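DNA primase (Aquifex aeolicus, PDB 2AU3) probably synthesises the short RNA primers from which DNA polymerase starts during replication, acting as a zinc-binding, magnesium-dependent RNA polymerase on single-stranded DNA. Local coordinates at residues L355-R360 and E389-Y394; I308-S313 and Y372-I377; T367-R371 and I400-K404; L293-D297 and L323-P329. All coordinates share one frame; numbering follows the deposited sequence.

Following the chain from the N terminus, the first contact to open is interaction 4, at the end of strand 289-293; it closes a loop of 25 residues through helix 298-313 and strand 317-321, inside the Toprim fold. Interaction 2 opens on that same helix before interaction 4 has closed, so the two cross, and its long loop ends at helix 363-374, tying the Toprim fold to the helical domain. Within that domain interaction 1 closes a loop from helix 351-358 to helix 380-394, and interaction 3 one from helix 363-374 to helix 398-401. Interactions 1, 2 and 3 cross one another and touch in space, whereas interaction 4 touches none of them.

Interaction 1 (L355-R360 and E389-Y394); sequences LIKTAR and EFHTKY
The carbonyl oxygen of Ile356, near the end of helix 351-358, receives two donors from the last turn of helix 380-394. Tyr394 OH donates a very short hydrogen bond, 2.5 Å to Ile356 O, and Lys393 NZ adds a second, 3.0 Å from the same Ile356 O and 38° out of the carbonyl plane. The tight part lies beside this oxygen. Ala359 CB sits over one face of the Tyr394 ring, 3.9 Å from its centroid in a CH-pi contact, and also packs on Phe390 CZ at 3.7 Å. Ile356 CG1 meets the edge of the Phe390 ring, which is in turn stacked on Phe370 of helix 363-374.

The solvent side is looser and made of long chains. Arg360, bent at chi2 (-58°), brings NE to 3.5 Å from Tyr394 CE1, its guanidinium plane turned 71° from the ring. At the other end Glu389 crosses Ile356 at about a right angle, with OE1 3.5 Å from Ile356 CD1.

The contact thus joins two helices of the DnaG helical domain through apolar packing and one doubly gripped carbonyl. A positively charged lysine and a phenol at the C-terminal end of helix 351-358 would be expected to offset the negative end of its dipole.

Interaction 2 (I308-S313 and Y372-I377); sequences IPLLLS and YYLGFI
Pro309 and Phe376 meet where the Toprim fold abuts the helical domain of the primase: helix 298-313 of the first packs against the end of helix 363-374 and the type I beta turn from Leu374 to Ile377. Pro309 CB stands almost squarely over the centre of the Phe376 ring, 3.5 Å from the centroid and 7° off the ring normal, a textbook CH-pi contact. Leu312, about one helical turn on from Pro309, packs beside it. Its CB touches Phe376 CB, its CD1 crosses to Tyr373 CB at 3.9 Å, and its CD2 meets Ile377 CD1 at 3.8 Å. Ile308 lays its CG2 branch, anti to the backbone N, against Tyr373 CE1 at 3.5 Å. An alanine in place of Phe376 is likely to leave Pro309 CB without the ring it covers and to open a gap between the helix and the turn.

Around this shell, neighbouring rings hold the aromatic groups in place. Tyr372 CE1 lies at the edge of the Phe376 ring, while Phe376 CE2 lies over one face of the Tyr372 ring. Ile308 and Leu312 also touch Val318 of strand 317-321, and Leu351 of helix 351-358 touches both. Phe352 of the same helix packs on Tyr373, and the carbonyl of Leu374 takes a hydrogen bond from Arg383. Within the last turn of helix 298-313, Ser313 OG donates to Pro309 O at 2.7 Å, reaching that oxygen from the face opposite to the one used by Ser313 N.

Interaction 3 (T367-R371 and I400-K404); sequences TREFR and ILLMK
Arg371 carries most of this contact, its chain lying against Met403 and the C-terminal end of helix 398-401. The polar part centres on Ile400 O: Arg371 NE is 2.7 Å from Ile400 O, which lies over one face of the guanidinium. Ile400 CG2 also stands above the guanidinium, 4.1 Å from its plane and over its centre. A bend at chi3 (-94°) turns the arginine's end toward this carbonyl. One water joins the backbones, donating to Arg371 O at 2.7 Å and to Leu401 O at 2.6 Å.

Apolar contacts complete the interface. Met403 CG packs 3.8 Å from Arg371 CG, and Leu401 CD2 reaches Thr367 CG2 at 4.0 Å and Phe370 CD2 at 4.2 Å. Without the long chain of Arg371, as with a serine in its place, Met403 and Ile400 would probably lose the surface they pack on, and the Ile400 carbonyl its cover.

A Schellman motif ends helix 398-401: Met403, at positive phi (56°), is its C-prime residue, with Lys404 N bonded to Glu399 O and Met403 N to Ile400 O. The contact sets this short helix against helix 363-374, while Phe390 of helix 380-394 touches both Thr367 and Leu401, and Leu355 and Ile356 of helix 351-358 pack on Phe370.

Interaction 4 (L293-D297 and L323-P329); sequences LYDGD and LPEGYDP
Gly296 and the type II beta turn from Pro324 to Tyr327 join two loops at the C-terminal edge of the parallel strands of the Toprim fold, where Asp295 and Asp297 are predicted to bind magnesium. Backbone hydrogen bonds form the framework. Gly296 N donates to Tyr327 O at 2.8 Å, and Gly326 N donates to Gly296 O at 2.6 Å. A side chain at Gly296 would probably run into the carbonyl oxygens of Leu323 and Pro324. A water links the loops further, donating to Tyr294 O and accepting from Leu323 N.

Apolar packing lies beneath. The Leu293 and Leu323 side chains cross at about a right angle, CD1 of Leu293 3.8 Å from CG of Leu323, while Leu293 CD2 passes Pro329 CG at 4.1 Å.

Several of the acidic residues have partners beyond the two loops. Asp297 and Asp328, each an N-cap, hold CG between the backbone N and the carbonyl carbon (chi1 about 65°), which turns the carboxylate back to cap Gly300 N and Glu331 N. Glu325 makes a salt bridge to Arg301, and Asp295 N bonds to Glu251 OE2. Asp295 OD1 comes to 2.9 Å from Asp328 CB, the two side chains lying side by side with carboxylate planes 58° apart.

Interaction 1 (L355-R360 and E389-Y394)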
loop_
_atom_site.group_PDB
_atom_site.type_symbol
_atom_site.label_atom_id
_atom_site.label_comp_id
_atom_site.label_asym_id
_atom_site.label_seq_id
_atom_site.Cartn_x
_atom_site.Cartn_y
_atom_site.Cartn_z
ATOM N N LEU A 355 30.465 -4.074 -1.603
ATOM C CA LEU A 355 31.467 -3.459 -2.491
ATOM C C LEU A 355 32.894 -3.704 -2.000
ATOM O O LEU A 355 33.745 -4.131 -2.764
ATOM C CB LEU A 355 31.240 -1.956 -2.646
ATOM C CG LEU A 355 30.127 -1.655 -3.650
ATOM C CD1 LEU A 355 29.611 -0.244 -3.429
ATOM C CD2 LEU A 355 30.611 -1.836 -5.100
ATOM N N ILE A 356 33.140 -3.441 -0.726
ATOM C CA ILE A 356 34.458 -3.678 -0.131
ATOM C C ILE A 356 34.880 -5.141 -0.293
ATOM O O ILE A 356 36.031 -5.418 -0.621
ATOM C CB ILE A 356 34.493 -3.220 1.360
ATOM C CG1 ILE A 356 34.429 -1.691 1.433
ATOM C CG2 ILE A 356 35.739 -3.733 2.072
ATOM C CD1 ILE A 356 33.986 -1.111 2.790
ATOM N N LYS A 357 33.946 -6.063 -0.090
ATOM C CA LYS A 357 34.217 -7.499 -0.218
ATOM C C LYS A 357 34.545 -7.933 -1.658
ATOM O O LYS A 357 35.422 -8.800 -1.873
ATOM C CB LYS A 357 33.034 -8.302 0.315
ATOM C CG LYS A 357 33.341 -9.769 0.634
ATOM C CD LYS A 357 32.056 -10.574 0.891
ATOM C CE LYS A 357 32.243 -12.049 0.542
ATOM N NZ LYS A 357 32.262 -12.964 1.745
ATOM N N THR A 358 33.854 -7.331 -2.633
ATOM C CA THR A 358 33.940 -7.768 -4.030
ATOM C C THR A 358 34.742 -6.863 -4.990
ATOM O O THR A 358 34.905 -7.197 -6.162
ATOM C CB THR A 358 32.530 -8.033 -4.612
ATOM O OG1 THR A 358 31.717 -6.857 -4.482
ATOM C CG2 THR A 358 31.788 -9.085 -3.795
ATOM N N ALA A 359 35.232 -5.725 -4.508
ATOM C CA ALA A 359 35.949 -4.800 -5.382
ATOM C C ALA A 359 37.084 -5.527 -6.105
ATOM O O ALA A 359 37.388 -5.210 -7.254
ATOM C CB ALA A 359 36.472 -3.612 -4.608
ATOM N N ARG A 360 37.664 -6.519 -5.422
ATOM C CA ARG A 360 38.609 -7.492 -5.991
ATOM C C ARG A 360 38.283 -8.002 -7.410
ATOM O O ARG A 360 39.187 -8.390 -8.157
ATOM C CB ARG A 360 38.706 -8.718 -5.073
ATOM C CG ARG A 360 39.654 -8.556 -3.895
ATOM C CD ARG A 360 41.085 -8.238 -4.316
ATOM N NE ARG A 360 41.930 -7.961 -3.150
ATOM C CZ ARG A 360 43.151 -7.432 -3.213
ATOM N NH1 ARG A 360 43.679 -7.127 -4.392
ATOM N NH2 ARG A 360 43.847 -7.213 -2.100
ATOM N N GLU A 389 38.308 2.268 4.998
ATOM C CA GLU A 389 38.354 0.813 4.863
ATOM C C GLU A 389 38.751 0.403 3.442
ATOM O O GLU A 389 39.607 -0.475 3.256
ATOM C CB GLU A 389 36.989 0.209 5.232
ATOM C CG GLU A 389 37.033 -1.202 5.802
ATOM C CD GLU A 389 35.645 -1.840 5.944
ATOM O OE1 GLU A 389 34.662 -1.117 6.232
ATOM O OE2 GLU A 389 35.536 -3.079 5.778
ATOM N N PHE A 390 38.126 1.046 2.447
ATOM C CA PHE A 390 38.408 0.783 1.040
ATOM C C PHE A 390 39.854 1.183 0.678
ATOM O O PHE A 390 40.547 0.441 -0.023
ATOM C CB PHE A 390 37.429 1.547 0.158
ATOM C CG PHE A 390 37.262 0.971 -1.220
ATOM C CD1 PHE A 390 36.190 0.140 -1.508
ATOM C CD2 PHE A 390 38.145 1.302 -2.244
ATOM C CE1 PHE A 390 36.006 -0.383 -2.797
ATOM C CE2 PHE A 390 37.972 0.790 -3.540
ATOM C CZ PHE A 390 36.899 -0.060 -3.816
ATOM N N HIS A 391 40.279 2.356 1.149
ATOM C CA HIS A 391 41.641 2.846 0.948
ATOM C C HIS A 391 42.670 1.857 1.528
ATOM O O HIS A 391 43.628 1.458 0.842
ATOM C CB HIS A 391 41.777 4.221 1.609
ATOM C CG HIS A 391 43.188 4.709 1.737
ATOM N ND1 HIS A 391 43.893 5.240 0.676
ATOM C CD2 HIS A 391 44.015 4.772 2.808
ATOM C CE1 HIS A 391 45.100 5.591 1.085
ATOM N NE2 HIS A 391 45.197 5.321 2.374
ATOM N N THR A 392 42.452 1.466 2.783
ATOM C CA THR A 392 43.310 0.518 3.485
ATOM C C THR A 392 43.434 -0.760 2.686
ATOM O O THR A 392 44.528 -1.209 2.365
ATOM C CB THR A 392 42.753 0.216 4.900
ATOM O OG1 THR A 392 42.836 1.393 5.712
ATOM C CG2 THR A 392 43.576 -0.883 5.581
ATOM N N LYS A 393 42.275 -1.330 2.372
ATOM C CA LYS A 393 42.211 -2.551 1.610
ATOM C C LYS A 393 42.785 -2.421 0.161
ATOM O O LYS A 393 43.691 -3.178 -0.172
ATOM C CB LYS A 393 40.770 -3.090 1.547
ATOM C CG LYS A 393 40.635 -4.419 0.811
ATOM C CD LYS A 393 39.305 -5.116 1.065
ATOM C CE LYS A 393 39.356 -6.576 0.632
ATOM N NZ LYS A 393 38.014 -7.219 0.700
ATOM N N TYR A 394 42.294 -1.503 -0.700
ATOM C CA TYR A 394 42.733 -1.539 -2.119
ATOM C C TYR A 394 43.758 -0.475 -2.549
ATOM O O TYR A 394 44.128 -0.407 -3.718
ATOM C CB TYR A 394 41.511 -1.505 -3.045
ATOM C CG TYR A 394 40.574 -2.662 -2.765
ATOM C CD1 TYR A 394 40.862 -3.940 -3.235
ATOM C CD2 TYR A 394 39.415 -2.479 -2.010
ATOM C CE1 TYR A 394 40.020 -4.997 -2.979
ATOM C CE2 TYR A 394 38.560 -3.528 -1.752
ATOM C CZ TYR A 394 38.874 -4.789 -2.242
ATOM O OH TYR A 394 38.039 -5.842 -2.000
#

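Interaction 2 (I308-S313 and Y372-I377)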
loop_
_atom_site.group_PDB
_atom_site.type_symbol
_atom_site.label_atom_id
_atom_site.label_comp_id
_atom_site.label_asym_id
_atom_site.label_seq_id
_atom_site.Cartn_x
_atom_site.Cartn_y
_atom_site.Cartn_z
ATOM N N ILE A 308 18.924 3.238 -5.222
ATOM C CA ILE A 308 19.854 3.205 -4.089
ATOM C C ILE A 308 20.304 4.594 -3.598
ATOM O O ILE A 308 20.263 4.856 -2.408
ATOM C CB ILE A 308 21.086 2.301 -4.434
ATOM C CG1 ILE A 308 20.698 0.830 -4.376
ATOM C CG2 ILE A 308 22.214 2.573 -3.488
ATOM C CD1 ILE A 308 21.746 -0.172 -4.950
ATOM N N PRO A 309 20.722 5.498 -4.493
ATOM C CA PRO A 309 21.093 6.846 -4.062
ATOM C C PRO A 309 19.932 7.600 -3.393
ATOM O O PRO A 309 20.174 8.412 -2.514
ATOM C CB PRO A 309 21.474 7.522 -5.378
ATOM C CG PRO A 309 21.945 6.363 -6.227
ATOM C CD PRO A 309 20.910 5.335 -5.948
ATOM N N LEU A 310 18.702 7.356 -3.826
ATOM C CA LEU A 310 17.564 8.005 -3.145
ATOM C C LEU A 310 17.442 7.496 -1.715
ATOM O O LEU A 310 17.178 8.279 -0.798
ATOM C CB LEU A 310 16.236 7.786 -3.879
ATOM C CG LEU A 310 16.236 7.906 -5.410
ATOM C CD1 LEU A 310 14.848 7.566 -5.918
ATOM C CD2 LEU A 310 16.670 9.292 -5.874
ATOM N N LEU A 311 17.657 6.197 -1.530
ATOM C CA LEU A 311 17.614 5.603 -0.187
ATOM C C LEU A 311 18.784 6.106 0.681
ATOM O O LEU A 311 18.582 6.498 1.847
ATOM C CB LEU A 311 17.567 4.066 -0.265
ATOM C CG LEU A 311 16.286 3.529 -0.938
ATOM C CD1 LEU A 311 16.397 2.058 -1.192
ATOM C CD2 LEU A 311 15.057 3.819 -0.059
ATOM N N LEU A 312 19.992 6.088 0.110
ATOM C CA LEU A 312 21.168 6.614 0.807
ATOM C C LEU A 312 20.955 8.063 1.254
ATOM O O LEU A 312 21.205 8.386 2.408
ATOM C CB LEU A 312 22.456 6.435 -0.014
ATOM C CG LEU A 312 22.862 4.987 -0.299
ATOM C CD1 LEU A 312 24.057 4.921 -1.268
ATOM C CD2 LEU A 312 23.159 4.208 1.005
ATOM N N SER A 313 20.438 8.914 0.363
ATOM C CA SER A 313 20.214 10.327 0.679
ATOM C C SER A 313 19.254 10.496 1.851
ATOM O O SER A 313 19.397 11.429 2.650
ATOM C CB SER A 313 19.659 11.080 -0.529
ATOM O OG SER A 313 20.518 10.928 -1.630
ATOM N N TYR A 372 30.931 6.608 -6.208
ATOM C CA TYR A 372 29.612 7.145 -6.562
ATOM C C TYR A 372 28.584 6.989 -5.416
ATOM O O TYR A 372 27.948 7.951 -5.026
ATOM C CB TYR A 372 29.123 6.498 -7.848
ATOM C CG TYR A 372 27.689 6.781 -8.217
ATOM C CD1 TYR A 372 27.331 7.967 -8.864
ATOM C CD2 TYR A 372 26.700 5.845 -7.968
ATOM C CE1 TYR A 372 26.014 8.221 -9.219
ATOM C CE2 TYR A 372 25.386 6.080 -8.333
ATOM C CZ TYR A 372 25.044 7.271 -8.941
ATOM O OH TYR A 372 23.739 7.498 -9.288
ATOM N N TYR A 373 28.409 5.785 -4.885
ATOM C CA TYR A 373 27.437 5.612 -3.788
ATOM C C TYR A 373 27.819 6.398 -2.552
ATOM O O TYR A 373 26.963 6.953 -1.863
ATOM C CB TYR A 373 27.254 4.143 -3.420
ATOM C CG TYR A 373 26.490 3.391 -4.445
ATOM C CD1 TYR A 373 25.315 3.904 -4.963
ATOM C CD2 TYR A 373 26.979 2.182 -4.948
ATOM C CE1 TYR A 373 24.616 3.233 -5.954
ATOM C CE2 TYR A 373 26.293 1.489 -5.922
ATOM C CZ TYR A 373 25.103 2.015 -6.419
ATOM O OH TYR A 373 24.404 1.347 -7.394
ATOM N N LEU A 374 29.113 6.417 -2.263
ATOM C CA LEU A 374 29.644 7.192 -1.143
ATOM C C LEU A 374 29.188 8.638 -1.125
ATOM O O LEU A 374 29.038 9.220 -0.036
ATOM C CB LEU A 374 31.168 7.144 -1.141
ATOM C CG LEU A 374 31.806 6.982 0.240
ATOM C CD1 LEU A 374 31.273 5.768 0.935
ATOM C CD2 LEU A 374 33.337 6.962 0.167
ATOM N N GLY A 375 28.982 9.221 -2.310
ATOM C CA GLY A 375 28.639 10.621 -2.438
ATOM C C GLY A 375 27.212 10.949 -2.010
ATOM O O GLY A 375 26.799 12.108 -2.066
ATOM N N PHE A 376 26.449 9.931 -1.599
ATOM C CA PHE A 376 25.045 10.138 -1.177
ATOM C C PHE A 376 24.857 9.962 0.348
ATOM O O PHE A 376 23.746 10.122 0.890
ATOM C CB PHE A 376 24.092 9.226 -1.972
ATOM C CG PHE A 376 24.115 9.460 -3.463
ATOM C CD1 PHE A 376 23.457 10.555 -4.030
ATOM C CD2 PHE A 376 24.776 8.576 -4.311
ATOM C CE1 PHE A 376 23.481 10.780 -5.418
ATOM C CE2 PHE A 376 24.768 8.771 -5.709
ATOM C CZ PHE A 376 24.135 9.882 -6.257
ATOM N N ILE A 377 25.956 9.638 1.023
ATOM C CA ILE A 377 25.990 9.478 2.478
ATOM C C ILE A 377 26.053 10.851 3.110
ATOM O O ILE A 377 27.004 11.600 2.875
ATOM C CB ILE A 377 27.257 8.630 2.875
ATOM C CG1 ILE A 377 27.135 7.205 2.339
ATOM C CG2 ILE A 377 27.472 8.582 4.388
ATOM C CD1 ILE A 377 25.725 6.640 2.458
#

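Interaction 3 (T367-R371 and I400-K404)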
loop_
_atom_site.group_PDB
_atom_site.type_symbol
_atom_site.label_atom_id
_atom_site.label_comp_id
_atom_site.label_asym_id
_atom_site.label_seq_id
_atom_site.Cartn_x
_atom_site.Cartn_y
_atom_site.Cartn_z
ATOM N N THR A 367 35.536 0.566 -7.851
ATOM C CA THR A 367 35.917 1.821 -7.213
ATOM C C THR A 367 34.957 2.906 -7.674
ATOM O O THR A 367 34.529 3.740 -6.878
ATOM C CB THR A 367 37.356 2.205 -7.574
ATOM O OG1 THR A 367 38.270 1.321 -6.915
ATOM C CG2 THR A 367 37.707 3.598 -7.004
ATOM N N ARG A 368 34.619 2.881 -8.967
ATOM C CA ARG A 368 33.694 3.851 -9.547
ATOM C C ARG A 368 32.369 3.841 -8.799
ATOM O O ARG A 368 31.847 4.897 -8.425
ATOM C CB ARG A 368 33.438 3.514 -11.015
ATOM C CG ARG A 368 33.626 4.687 -11.937
ATOM C CD ARG A 368 32.436 4.928 -12.868
ATOM N NE ARG A 368 32.660 4.291 -14.160
ATOM C CZ ARG A 368 31.902 4.459 -15.231
ATOM N NH1 ARG A 368 30.825 5.240 -15.203
ATOM N NH2 ARG A 368 32.232 3.827 -16.337
ATOM N N GLU A 369 31.843 2.630 -8.583
ATOM C CA GLU A 369 30.547 2.444 -7.937
ATOM C C GLU A 369 30.628 2.899 -6.498
ATOM O O GLU A 369 29.818 3.690 -6.051
ATOM C CB GLU A 369 30.132 0.970 -7.973
ATOM C CG GLU A 369 29.341 0.563 -9.206
ATOM C CD GLU A 369 28.427 -0.634 -8.937
ATOM O OE1 GLU A 369 28.943 -1.687 -8.469
ATOM O OE2 GLU A 369 27.203 -0.521 -9.198
ATOM N N PHE A 370 31.634 2.399 -5.796
ATOM C CA PHE A 370 31.863 2.750 -4.395
ATOM C C PHE A 370 31.925 4.263 -4.174
ATOM O O PHE A 370 31.218 4.802 -3.306
ATOM C CB PHE A 370 33.144 2.103 -3.898
ATOM C CG PHE A 370 33.380 2.268 -2.418
ATOM C CD1 PHE A 370 32.824 1.380 -1.510
ATOM C CD2 PHE A 370 34.194 3.287 -1.936
ATOM C CE1 PHE A 370 33.062 1.527 -0.135
ATOM C CE2 PHE A 370 34.424 3.435 -0.571
ATOM C CZ PHE A 370 33.849 2.564 0.320
ATOM N N ARG A 371 32.754 4.944 -4.955
ATOM C CA ARG A 371 32.904 6.381 -4.789
ATOM C C ARG A 371 31.625 7.108 -5.191
ATOM O O ARG A 371 31.264 8.082 -4.573
ATOM C CB ARG A 371 34.139 6.907 -5.529
ATOM C CG ARG A 371 33.859 7.668 -6.798
ATOM C CD ARG A 371 35.096 7.873 -7.715
ATOM N NE ARG A 371 35.746 9.158 -7.469
ATOM C CZ ARG A 371 36.534 9.787 -8.333
ATOM N NH1 ARG A 371 36.803 9.253 -9.524
ATOM N NH2 ARG A 371 37.074 10.951 -7.997
ATOM N N ILE A 400 40.704 10.205 -4.344
ATOM C CA ILE A 400 39.915 9.581 -5.415
ATOM C C ILE A 400 38.536 9.158 -4.879
ATOM O O ILE A 400 37.498 9.464 -5.472
ATOM C CB ILE A 400 40.655 8.334 -6.008
ATOM C CG1 ILE A 400 41.980 8.722 -6.696
ATOM C CG2 ILE A 400 39.723 7.527 -6.934
ATOM C CD1 ILE A 400 41.880 9.877 -7.709
ATOM N N LEU A 401 38.548 8.462 -3.743
ATOM C CA LEU A 401 37.342 7.981 -3.093
ATOM C C LEU A 401 36.395 9.091 -2.620
ATOM O O LEU A 401 35.176 8.923 -2.645
ATOM C CB LEU A 401 37.697 7.065 -1.918
ATOM C CG LEU A 401 38.568 5.841 -2.223
ATOM C CD1 LEU A 401 38.894 5.104 -0.922
ATOM C CD2 LEU A 401 37.878 4.916 -3.239
ATOM N N LEU A 402 36.953 10.209 -2.179
ATOM C CA LEU A 402 36.133 11.324 -1.707
ATOM C C LEU A 402 35.769 12.305 -2.833
ATOM O O LEU A 402 35.146 13.344 -2.583
ATOM C CB LEU A 402 36.810 12.035 -0.537
ATOM C CG LEU A 402 36.928 11.196 0.735
ATOM C CD1 LEU A 402 37.302 12.063 1.928
ATOM C CD2 LEU A 402 35.624 10.428 1.024
ATOM N N MET A 403 36.133 11.941 -4.065
ATOM C CA MET A 403 35.851 12.728 -5.266
ATOM C C MET A 403 36.388 14.164 -5.171
ATOM O O MET A 403 35.748 15.116 -5.641
ATOM C CB MET A 403 34.351 12.678 -5.641
ATOM C CG MET A 403 33.970 11.456 -6.512
ATOM S SD MET A 403 32.238 11.379 -7.114
ATOM C CE MET A 403 31.338 11.303 -5.600
ATOM N N LYS A 404 37.568 14.293 -4.556
ATOM C CA LYS A 404 38.301 15.557 -4.448
ATOM C C LYS A 404 39.027 15.863 -5.754
ATOM O O LYS A 404 39.970 15.159 -6.126
ATOM C CB LYS A 404 39.322 15.506 -3.304
ATOM C CG LYS A 404 38.855 14.766 -2.062
ATOM C CD LYS A 404 39.567 15.262 -0.811
ATOM C CE LYS A 404 38.699 15.079 0.434
ATOM N NZ LYS A 404 38.080 16.335 0.911
HETATM O O HOH W 1 32.655 9.672 -2.898
#

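Interaction 4 (L293-D297 and L323-P329)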
loop_
_atom_site.group_PDB
_atom_site.type_symbol
_atom_site.label_atom_id
_atom_site.label_comp_id
_atom_site.label_asym_id
_atom_site.label_seq_id
_atom_site.Cartn_x
_atom_site.Cartn_y
_atom_site.Cartn_z
ATOM N N LEU A 293 14.528 -5.661 -3.502
ATOM C CA LEU A 293 14.321 -6.942 -4.138
ATOM C C LEU A 293 13.593 -6.747 -5.422
ATOM O O LEU A 293 12.353 -6.800 -5.460
ATOM C CB LEU A 293 13.510 -7.852 -3.203
ATOM C CG LEU A 293 13.145 -9.260 -3.692
ATOM C CD1 LEU A 293 14.344 -10.202 -3.733
ATOM C CD2 LEU A 293 12.091 -9.817 -2.797
ATOM N N TYR A 294 14.344 -6.481 -6.485
ATOM C CA TYR A 294 13.756 -6.222 -7.775
ATOM C C TYR A 294 13.993 -7.468 -8.644
ATOM O O TYR A 294 14.637 -8.422 -8.200
ATOM C CB TYR A 294 14.382 -4.965 -8.391
ATOM C CG TYR A 294 13.905 -3.621 -7.794
ATOM C CD1 TYR A 294 13.046 -3.566 -6.684
ATOM C CD2 TYR A 294 14.334 -2.416 -8.350
ATOM C CE1 TYR A 294 12.628 -2.343 -6.166
ATOM C CE2 TYR A 294 13.910 -1.195 -7.850
ATOM C CZ TYR A 294 13.074 -1.168 -6.748
ATOM O OH TYR A 294 12.680 0.049 -6.271
ATOM N N ASP A 295 13.434 -7.490 -9.845
ATOM C CA ASP A 295 13.588 -8.646 -10.733
ATOM C C ASP A 295 15.058 -9.019 -10.984
ATOM O O ASP A 295 15.928 -8.154 -11.085
ATOM C CB ASP A 295 12.888 -8.384 -12.071
ATOM C CG ASP A 295 11.386 -8.310 -11.943
ATOM O OD1 ASP A 295 10.834 -8.799 -10.925
ATOM O OD2 ASP A 295 10.667 -7.778 -12.832
ATOM N N GLY A 296 15.315 -10.313 -11.139
ATOM C CA GLY A 296 16.644 -10.804 -11.443
ATOM C C GLY A 296 16.937 -10.729 -12.933
ATOM O O GLY A 296 17.165 -11.741 -13.597
ATOM N N ASP A 297 16.904 -9.520 -13.473
ATOM C CA ASP A 297 17.373 -9.308 -14.833
ATOM C C ASP A 297 18.072 -7.954 -14.910
ATOM O O ASP A 297 18.175 -7.240 -13.905
ATOM C CB ASP A 297 16.245 -9.500 -15.866
ATOM C CG ASP A 297 15.135 -8.462 -15.758
ATOM O OD1 ASP A 297 15.237 -7.514 -14.942
ATOM O OD2 ASP A 297 14.130 -8.491 -16.508
ATOM N N LEU A 323 18.125 -11.677 -6.850
ATOM C CA LEU A 323 17.495 -12.866 -7.413
ATOM C C LEU A 323 18.331 -13.422 -8.565
ATOM O O LEU A 323 18.952 -12.653 -9.321
ATOM C CB LEU A 323 16.111 -12.512 -7.925
ATOM C CG LEU A 323 15.081 -12.194 -6.840
ATOM C CD1 LEU A 323 13.830 -11.649 -7.490
ATOM C CD2 LEU A 323 14.788 -13.445 -6.035
ATOM N N PRO A 324 18.323 -14.741 -8.732
ATOM C CA PRO A 324 19.029 -15.356 -9.868
ATOM C C PRO A 324 18.410 -14.936 -11.206
ATOM O O PRO A 324 17.216 -14.609 -11.279
ATOM C CB PRO A 324 18.868 -16.858 -9.615
ATOM C CG PRO A 324 17.706 -16.973 -8.734
ATOM C CD PRO A 324 17.663 -15.750 -7.877
ATOM N N GLU A 325 19.243 -14.937 -12.250
ATOM C CA GLU A 325 18.863 -14.428 -13.563
ATOM C C GLU A 325 17.581 -15.033 -14.008
ATOM O O GLU A 325 17.426 -16.249 -13.969
ATOM C CB GLU A 325 19.941 -14.730 -14.617
ATOM C CG GLU A 325 19.595 -14.182 -15.993
ATOM C CD GLU A 325 19.576 -12.657 -16.010
ATOM O OE1 GLU A 325 20.347 -12.045 -15.251
ATOM O OE2 GLU A 325 18.793 -12.068 -16.785
ATOM N N GLY A 326 16.655 -14.181 -14.430
ATOM C CA GLY A 326 15.398 -14.653 -14.974
ATOM C C GLY A 326 14.242 -14.813 -14.007
ATOM O O GLY A 326 13.126 -15.105 -14.450
ATOM N N TYR A 327 14.488 -14.618 -12.706
ATOM C CA TYR A 327 13.444 -14.770 -11.683
ATOM C C TYR A 327 12.927 -13.437 -11.180
ATOM O O TYR A 327 13.710 -12.564 -10.830
ATOM C CB TYR A 327 13.993 -15.541 -10.473
ATOM C CG TYR A 327 14.232 -17.024 -10.751
ATOM C CD1 TYR A 327 13.314 -17.989 -10.329
ATOM C CD2 TYR A 327 15.336 -17.442 -11.476
ATOM C CE1 TYR A 327 13.526 -19.346 -10.581
ATOM C CE2 TYR A 327 15.555 -18.802 -11.755
ATOM C CZ TYR A 327 14.648 -19.739 -11.295
ATOM O OH TYR A 327 14.848 -21.064 -11.559
ATOM N N ASP A 328 11.605 -13.305 -11.074
ATOM C CA ASP A 328 11.036 -12.236 -10.262
ATOM C C ASP A 328 10.668 -12.874 -8.910
ATOM O O ASP A 328 10.807 -14.087 -8.760
ATOM C CB ASP A 328 9.843 -11.551 -10.957
ATOM C CG ASP A 328 8.661 -12.462 -11.139
ATOM O OD1 ASP A 328 8.822 -13.687 -10.942
ATOM O OD2 ASP A 328 7.518 -12.035 -11.474
ATOM N N PRO A 329 10.302 -12.085 -7.900
ATOM C CA PRO A 329 9.909 -12.678 -6.618
ATOM C C PRO A 329 8.896 -13.835 -6.734
ATOM O O PRO A 329 9.066 -14.835 -6.060
ATOM C CB PRO A 329 9.314 -11.490 -5.851
ATOM C CG PRO A 329 10.092 -10.326 -6.359
ATOM C CD PRO A 329 10.364 -10.611 -7.827
HETATM O O HOH W 2 16.925 -8.943 -7.407
#